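Long-range contacts in nicotinamide riboside transporter PnuC (Neisseria mucosa ATCC 25996, PDB 4QTN), which probably carries nicotinamide riboside, a vitamin B3 form and NAD precursor, across the bacterial inner membrane as a homotrimer: residues K8-G13 and G60-Y65; K124-R129 and Y178-A183. All coordinates share one frame; numbering follows the deposited sequence.

Contact 1 of 2, residues K8-G13 and G60-Y65. With BOG (octyl beta-D-glucopyranoside), chain J.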
loop_
_atom_site.group_PDB
_atom_site.type_symbol
_atom_site.label_atom_id
_atom_site.label_comp_id
_atom_site.label_asym_id
_atom_site.label_seq_id
_atom_site.Cartn_x
_atom_site.Cartn_y
_atom_site.Cartn_z
ATOM N N LYS C 8 27.816 -9.413 18.804
ATOM C CA LYS C 8 28.137 -8.103 18.242
ATOM C C LYS C 8 27.950 -8.123 16.726
ATOM O O LYS C 8 27.422 -7.186 16.152
ATOM C CB LYS C 8 29.576 -7.678 18.620
ATOM C CG LYS C 8 29.859 -6.174 18.514
ATOM C CD LYS C 8 30.356 -5.775 17.114
ATOM C CE LYS C 8 30.313 -4.256 16.897
ATOM N NZ LYS C 8 30.405 -3.840 15.457
ATOM N N ARG C 9 28.350 -9.225 16.099
ATOM C CA ARG C 9 28.190 -9.423 14.651
ATOM C C ARG C 9 26.725 -9.498 14.214
ATOM O O ARG C 9 26.275 -8.748 13.321
ATOM C CB ARG C 9 28.886 -10.705 14.227
ATOM C CG ARG C 9 30.326 -10.528 13.844
ATOM C CD ARG C 9 30.859 -11.812 13.281
ATOM N NE ARG C 9 32.002 -11.557 12.445
ATOM C CZ ARG C 9 32.046 -11.789 11.137
ATOM N NH1 ARG C 9 31.002 -12.324 10.498
ATOM N NH2 ARG C 9 33.151 -11.510 10.468
ATOM N N GLU C 10 25.996 -10.435 14.811
ATOM C CA GLU C 10 24.610 -10.629 14.493
ATOM C C GLU C 10 23.795 -9.336 14.584
ATOM O O GLU C 10 23.006 -9.044 13.695
ATOM C CB GLU C 10 24.009 -11.675 15.383
ATOM C CG GLU C 10 22.696 -12.175 14.868
ATOM C CD GLU C 10 22.851 -13.208 13.771
ATOM O OE1 GLU C 10 23.999 -13.616 13.479
ATOM O OE2 GLU C 10 21.818 -13.630 13.213
ATOM N N LEU C 11 24.005 -8.562 15.648
ATOM C CA LEU C 11 23.166 -7.392 15.931
ATOM C C LEU C 11 23.543 -6.169 15.124
ATOM O O LEU C 11 22.695 -5.335 14.830
ATOM C CB LEU C 11 23.215 -7.026 17.414
ATOM C CG LEU C 11 22.551 -7.897 18.480
ATOM C CD1 LEU C 11 22.462 -7.068 19.745
ATOM C CD2 LEU C 11 21.165 -8.382 18.060
ATOM N N PHE C 12 24.818 -6.025 14.818
ATOM C CA PHE C 12 25.302 -4.771 14.266
ATOM C C PHE C 12 25.983 -4.944 12.911
ATOM O O PHE C 12 26.323 -3.960 12.249
ATOM C CB PHE C 12 26.225 -4.052 15.271
ATOM C CG PHE C 12 25.542 -3.693 16.581
ATOM C CD1 PHE C 12 24.757 -2.546 16.685
ATOM C CD2 PHE C 12 25.673 -4.513 17.701
ATOM C CE1 PHE C 12 24.120 -2.227 17.877
ATOM C CE2 PHE C 12 25.028 -4.204 18.888
ATOM C CZ PHE C 12 24.256 -3.059 18.975
ATOM N N GLY C 13 26.124 -6.199 12.477
ATOM C CA GLY C 13 26.938 -6.529 11.313
ATOM C C GLY C 13 26.182 -6.471 10.010
ATOM O O GLY C 13 25.122 -7.074 9.866
ATOM N N GLY C 60 17.868 -12.498 6.652
ATOM C CA GLY C 60 18.302 -13.877 6.641
ATOM C C GLY C 60 19.231 -14.175 7.793
ATOM O O GLY C 60 19.984 -15.131 7.735
ATOM N N LYS C 61 19.186 -13.334 8.837
ATOM C CA LYS C 61 19.992 -13.534 10.063
ATOM C C LYS C 61 19.383 -14.582 10.992
ATOM O O LYS C 61 18.160 -14.623 11.186
ATOM C CB LYS C 61 20.138 -12.225 10.819
ATOM C CG LYS C 61 20.933 -11.181 10.082
ATOM C CD LYS C 61 21.400 -10.085 11.017
ATOM C CE LYS C 61 22.464 -9.238 10.348
ATOM N NZ LYS C 61 23.693 -9.133 11.187
ATOM N N ILE C 62 20.242 -15.393 11.605
ATOM C CA ILE C 62 19.793 -16.560 12.389
ATOM C C ILE C 62 19.214 -16.196 13.748
ATOM O O ILE C 62 18.400 -16.948 14.310
ATOM C CB ILE C 62 20.924 -17.572 12.601
ATOM C CG1 ILE C 62 20.389 -18.801 13.328
ATOM C CG2 ILE C 62 22.084 -16.932 13.364
ATOM C CD1 ILE C 62 20.810 -20.096 12.700
ATOM N N SER C 63 19.650 -15.054 14.278
ATOM C CA SER C 63 19.223 -14.590 15.598
ATOM C C SER C 63 17.845 -14.007 15.574
ATOM O O SER C 63 17.426 -13.410 16.542
ATOM C CB SER C 63 20.172 -13.527 16.124
ATOM O OG SER C 63 20.002 -12.318 15.398
ATOM N N ASN C 64 17.158 -14.129 14.446
ATOM C CA ASN C 64 15.751 -13.788 14.390
ATOM C C ASN C 64 14.965 -14.652 15.359
ATOM O O ASN C 64 14.026 -14.181 15.986
ATOM C CB ASN C 64 15.193 -13.930 12.958
ATOM C CG ASN C 64 14.559 -15.290 12.706
ATOM O OD1 ASN C 64 13.374 -15.512 13.010
ATOM N ND2 ASN C 64 15.338 -16.207 12.134
ATOM N N TYR C 65 15.400 -15.900 15.526
ATOM C CA TYR C 65 14.598 -16.907 16.225
ATOM C C TYR C 65 14.430 -16.650 17.717
ATOM O O TYR C 65 13.357 -16.909 18.279
ATOM C CB TYR C 65 15.143 -18.305 15.982
ATOM C CG TYR C 65 14.864 -18.820 14.593
ATOM C CD1 TYR C 65 13.563 -19.046 14.163
ATOM C CD2 TYR C 65 15.905 -19.082 13.711
ATOM C CE1 TYR C 65 13.307 -19.518 12.894
ATOM C CE2 TYR C 65 15.660 -19.560 12.442
ATOM C CZ TYR C 65 14.362 -19.778 12.036
ATOM O OH TYR C 65 14.115 -20.246 10.759
HETATM C C1 BOG J . 26.341 -0.197 10.909
HETATM O O1 BOG J . 25.007 0.108 11.119
HETATM C C2 BOG J . 26.455 -1.272 9.837
HETATM O O2 BOG J . 25.792 -2.524 10.259
HETATM C C3 BOG J . 27.881 -1.577 9.545
HETATM O O3 BOG J . 27.923 -2.627 8.528
HETATM C C4 BOG J . 28.642 -0.378 9.079
HETATM O O4 BOG J . 30.047 -0.688 9.034
HETATM C C5 BOG J . 28.422 0.896 9.927
HETATM O O5 BOG J . 27.051 1.065 10.514
HETATM C C6 BOG J . 28.688 2.066 9.047
HETATM O O6 BOG J . 29.098 3.189 9.820
HETATM C "C1'" BOG J . 24.430 -0.464 12.323
HETATM C "C2'" BOG J . 22.880 -0.515 12.133
HETATM C "C3'" BOG J . 22.214 -1.006 13.395
HETATM C "C4'" BOG J . 20.670 -0.867 13.217
HETATM C "C5'" BOG J . 19.923 -1.423 14.467
HETATM C "C6'" BOG J . 20.203 -2.940 14.617
HETATM C "C7'" BOG J . 20.569 -3.280 16.084
HETATM C "C8'" BOG J . 19.315 -3.810 16.864
#

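Contact 2 of 2, residues K124-R129 and Y178-A183. With NNR (Nicotinamide riboside), chain I.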
loop_
_atom_site.group_PDB
_atom_site.type_symbol
_atom_site.label_atom_id
_atom_site.label_comp_id
_atom_site.label_asym_id
_atom_site.label_seq_id
_atom_site.Cartn_x
_atom_site.Cartn_y
_atom_site.Cartn_z
ATOM N N LYS C 124 16.640 -20.471 -1.053
ATOM C CA LYS C 124 16.300 -21.312 -2.213
ATOM C C LYS C 124 15.040 -20.793 -2.900
ATOM O O LYS C 124 14.245 -20.082 -2.289
ATOM C CB LYS C 124 16.105 -22.787 -1.797
ATOM C CG LYS C 124 17.319 -23.418 -1.141
ATOM C CD LYS C 124 17.172 -24.925 -0.969
ATOM C CE LYS C 124 16.122 -25.285 0.081
ATOM N NZ LYS C 124 16.212 -26.718 0.487
ATOM N N ALA C 125 14.860 -21.171 -4.169
ATOM C CA ALA C 125 13.708 -20.736 -4.960
ATOM C C ALA C 125 12.933 -21.924 -5.506
ATOM O O ALA C 125 13.460 -22.688 -6.306
ATOM C CB ALA C 125 14.159 -19.840 -6.102
ATOM N N LEU C 126 11.672 -22.060 -5.074
ATOM C CA LEU C 126 10.712 -23.005 -5.673
ATOM C C LEU C 126 10.480 -22.704 -7.141
ATOM O O LEU C 126 10.568 -21.538 -7.560
ATOM C CB LEU C 126 9.366 -22.928 -4.958
ATOM C CG LEU C 126 9.265 -23.287 -3.482
ATOM C CD1 LEU C 126 7.840 -23.053 -3.052
ATOM C CD2 LEU C 126 9.688 -24.722 -3.183
ATOM N N THR C 127 10.149 -23.745 -7.924
ATOM C CA THR C 127 9.693 -23.541 -9.313
ATOM C C THR C 127 8.175 -23.517 -9.376
ATOM O O THR C 127 7.505 -23.768 -8.375
ATOM C CB THR C 127 10.232 -24.600 -10.281
ATOM O OG1 THR C 127 9.452 -25.791 -10.167
ATOM C CG2 THR C 127 11.681 -24.902 -9.985
ATOM N N VAL C 128 7.640 -23.184 -10.546
ATOM C CA VAL C 128 6.222 -22.928 -10.680
ATOM C C VAL C 128 5.461 -24.215 -10.368
ATOM O O VAL C 128 4.419 -24.204 -9.673
ATOM C CB VAL C 128 5.879 -22.444 -12.110
ATOM C CG1 VAL C 128 4.441 -21.967 -12.186
ATOM C CG2 VAL C 128 6.832 -21.335 -12.555
ATOM N N ARG C 129 6.003 -25.331 -10.867
ATOM C CA ARG C 129 5.432 -26.643 -10.625
ATOM C C ARG C 129 5.452 -26.911 -9.136
ATOM O O ARG C 129 4.400 -27.064 -8.513
ATOM C CB ARG C 129 6.207 -27.728 -11.382
ATOM C CG ARG C 129 5.310 -28.701 -12.139
ATOM C CD ARG C 129 6.020 -30.012 -12.498
ATOM N NE ARG C 129 7.271 -29.822 -13.256
ATOM C CZ ARG C 129 7.422 -30.070 -14.562
ATOM N NH1 ARG C 129 6.397 -30.501 -15.292
ATOM N NH2 ARG C 129 8.603 -29.882 -15.141
ATOM N N TYR C 178 12.864 -20.965 1.712
ATOM C CA TYR C 178 12.392 -20.635 0.361
ATOM C C TYR C 178 11.978 -19.186 0.239
ATOM O O TYR C 178 11.324 -18.639 1.122
ATOM C CB TYR C 178 11.245 -21.562 -0.070
ATOM C CG TYR C 178 11.718 -22.961 -0.412
ATOM C CD1 TYR C 178 12.406 -23.220 -1.608
ATOM C CD2 TYR C 178 11.520 -24.013 0.468
ATOM C CE1 TYR C 178 12.856 -24.491 -1.917
ATOM C CE2 TYR C 178 11.972 -25.290 0.173
ATOM C CZ TYR C 178 12.637 -25.526 -1.022
ATOM O OH TYR C 178 13.089 -26.796 -1.309
ATOM N N ARG C 179 12.357 -18.561 -0.865
ATOM C CA ARG C 179 12.041 -17.158 -1.083
ATOM C C ARG C 179 10.547 -16.894 -1.327
ATOM O O ARG C 179 10.099 -15.786 -1.192
ATOM C CB ARG C 179 12.853 -16.600 -2.232
ATOM C CG ARG C 179 12.077 -15.611 -3.065
ATOM C CD ARG C 179 12.977 -14.866 -4.003
ATOM N NE ARG C 179 13.348 -15.675 -5.151
ATOM C CZ ARG C 179 12.523 -15.986 -6.142
ATOM N NH1 ARG C 179 11.253 -15.570 -6.122
ATOM N NH2 ARG C 179 12.960 -16.724 -7.153
ATOM N N GLU C 180 9.783 -17.908 -1.704
ATOM C CA GLU C 180 8.367 -17.674 -2.039
ATOM C C GLU C 180 7.505 -17.399 -0.802
ATOM O O GLU C 180 6.337 -17.021 -0.918
ATOM C CB GLU C 180 7.796 -18.823 -2.880
ATOM C CG GLU C 180 8.256 -18.802 -4.345
ATOM C CD GLU C 180 9.765 -18.997 -4.502
ATOM O OE1 GLU C 180 10.369 -19.649 -3.623
ATOM O OE2 GLU C 180 10.344 -18.500 -5.503
ATOM N N GLN C 181 8.100 -17.571 0.380
ATOM C CA GLN C 181 7.427 -17.294 1.633
ATOM C C GLN C 181 6.913 -15.845 1.653
ATOM O O GLN C 181 5.777 -15.593 2.033
ATOM C CB GLN C 181 8.380 -17.535 2.801
ATOM C CG GLN C 181 9.663 -16.703 2.717
ATOM C CD GLN C 181 10.363 -16.562 4.049
ATOM O OE1 GLN C 181 9.767 -16.123 5.032
ATOM N NE2 GLN C 181 11.637 -16.938 4.091
ATOM N N TRP C 182 7.750 -14.911 1.195
ATOM C CA TRP C 182 7.386 -13.489 1.144
ATOM C C TRP C 182 6.134 -13.132 0.334
ATOM O O TRP C 182 5.419 -12.202 0.687
ATOM C CB TRP C 182 8.575 -12.633 0.716
ATOM C CG TRP C 182 9.725 -12.785 1.641
ATOM C CD1 TRP C 182 10.844 -13.509 1.421
ATOM C CD2 TRP C 182 9.846 -12.253 2.973
ATOM N NE1 TRP C 182 11.677 -13.442 2.507
ATOM C CE2 TRP C 182 11.087 -12.676 3.476
ATOM C CE3 TRP C 182 9.037 -11.442 3.775
ATOM C CZ2 TRP C 182 11.538 -12.331 4.754
ATOM C CZ3 TRP C 182 9.486 -11.103 5.042
ATOM C CH2 TRP C 182 10.718 -11.560 5.520
ATOM N N ALA C 183 5.862 -13.851 -0.745
ATOM C CA ALA C 183 4.604 -13.629 -1.428
ATOM C C ALA C 183 3.462 -13.907 -0.457
ATOM O O ALA C 183 2.543 -13.101 -0.340
ATOM C CB ALA C 183 4.497 -14.478 -2.666
HETATM O O2R NNR I . 9.514 -16.034 12.496
HETATM C C2R NNR I . 8.302 -15.111 12.334
HETATM C C3R NNR I . 7.410 -15.197 13.578
HETATM O O3R NNR I . 7.552 -16.420 14.149
HETATM C C4R NNR I . 5.994 -15.053 13.062
HETATM C C5R NNR I . 5.479 -13.555 13.121
HETATM O O5R NNR I . 4.285 -13.438 12.276
HETATM O O4R NNR I . 6.029 -15.479 11.831
HETATM C C1R NNR I . 7.557 -15.462 11.330
HETATM N N1 NNR I . 7.698 -14.537 10.188
HETATM C C2 NNR I . 6.704 -13.590 9.899
HETATM C C6 NNR I . 8.821 -14.595 9.397
HETATM C C5 NNR I . 8.962 -13.697 8.311
HETATM C C4 NNR I . 7.973 -12.781 8.024
HETATM C C3 NNR I . 6.861 -12.706 8.808
HETATM C C7 NNR I . 5.814 -11.654 8.485
HETATM O O7 NNR I . 4.678 -11.797 8.828
HETATM N N7 NNR I . 6.200 -10.467 7.770
#

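Contact 1 of 2, residues K8-G13 and G60-Y65
A buried polar contact joins the C-terminal end of helix 4-12 to the turn between helices 41-59 and 64-80 on the cytoplasmic side, with Lys61 reaching the backbone carbonyls at the helix end and Glu10 the backbone N-H of Ser63. Lys61 runs almost straight as far as CE, and a bend at its last torsion (chi4 -127°) brings NZ to the carbonyls at the helix end. Lys61 NZ donates a hydrogen bond to Glu10 O at 2.6 Å, above that carbonyl's plane, and a second to Gly13 O at 2.8 Å, here in the plane and on a lone pair. A third hydrogen bond, to Thr118 OG1, helps to satisfy the ammonium group. Its charge sits where the helix dipole would probably favour a cation. Helix 41-59 ends in a Schellman motif with Gly60, at positive phi, as its C-prime residue, and a type I turn from Lys61 to Asn64 leads into helix 64-80. Onto this turn Glu10 lays its carboxylate: CG stands anti to the backbone N (chi1 -165°) and the chain bends at its second torsion, carrying OE2 to Ser63. Ser63 N meets Glu10 OE2 at 2.8 Å with a fairly straight N-H (162°), from above the carboxylate plane. Ile62 CG2 and Lys61 CB flank Glu10 OE2, the Glu10 and Ile62 side chains crossing at about a right angle. At the last position of the turn, Asn64 belongs to the nicotinamide riboside pocket. At the helix end, octyl glucoside O2 donates a hydrogen bond to Phe12 O at 2.5 Å.

Contact 2 of 2, residues K124-R129 and Y178-A183
A single beta bridge, Lys124 with Tyr178, ties the cytoplasmic extended segment 124-126 before helix 128-147 to the turn that leads into helix 181-198. Arg179 N donates to Lys124 O at 2.8 Å, and Tyr178 CA makes a CH···O contact with the same oxygen at 3.3 Å. Within the type I turn from Tyr178 to Gln181, the CB of Glu180 is directed at residues 124-129. A bend at its second torsion (chi2 64°) brings Glu180 OE1 within 3.1 Å of Leu126 N, which donates a hydrogen bond to it from above the carboxylate plane. Leu126 also covers one face of the Tyr178 ring: Leu126 CD2 stands 3.5 Å from the ring centroid, a CH-pi contact displaced toward the CD1-CE1 edge. Lys124 passes the same ring obliquely, its CE 3.7 Å from Tyr178 CZ. Leu173 of helix 158-175 touches both Leu126 and Tyr178, and Leu126 O accepts a hydrogen bond from His17 of the second subunit, placing the contact beside the trimer interface. In the first turn of helix 181-198, Trp182 CZ3 lies 3.7 Å from C4 of the bound nicotinamide riboside. Glu180 OE2 forms a salt bridge with Arg179 NH1 at 3.1 Å, lying over the guanidinium face so that no N-H points at it, and this charge pairing, together with the Leu126 N-H at OE1, would probably favour the ionised carboxylate.

In the fold
Both contacts lie toward the cytoplasmic ends of the helices, their centres about 23 Å apart and their nearest atoms about 7 Å apart, without touching. They come in series along the chain: contact 1 is complete at the start of helix 64-80, before residues 124-129 are reached. The probably cytoplasmic residues 107-130 connect them, supplying Thr118 to Lys61 in contact 1 and most of segment 124-129 to contact 2. Each also leads into a transmembrane helix that lines the nicotinamide riboside pocket, helix 64-80 through Asn64 and helix 181-198 through Trp182. Contact 1 thus joins helix 4-12, and contact 2 residues 124-126, to the approach to a helix that carries a pocket residue.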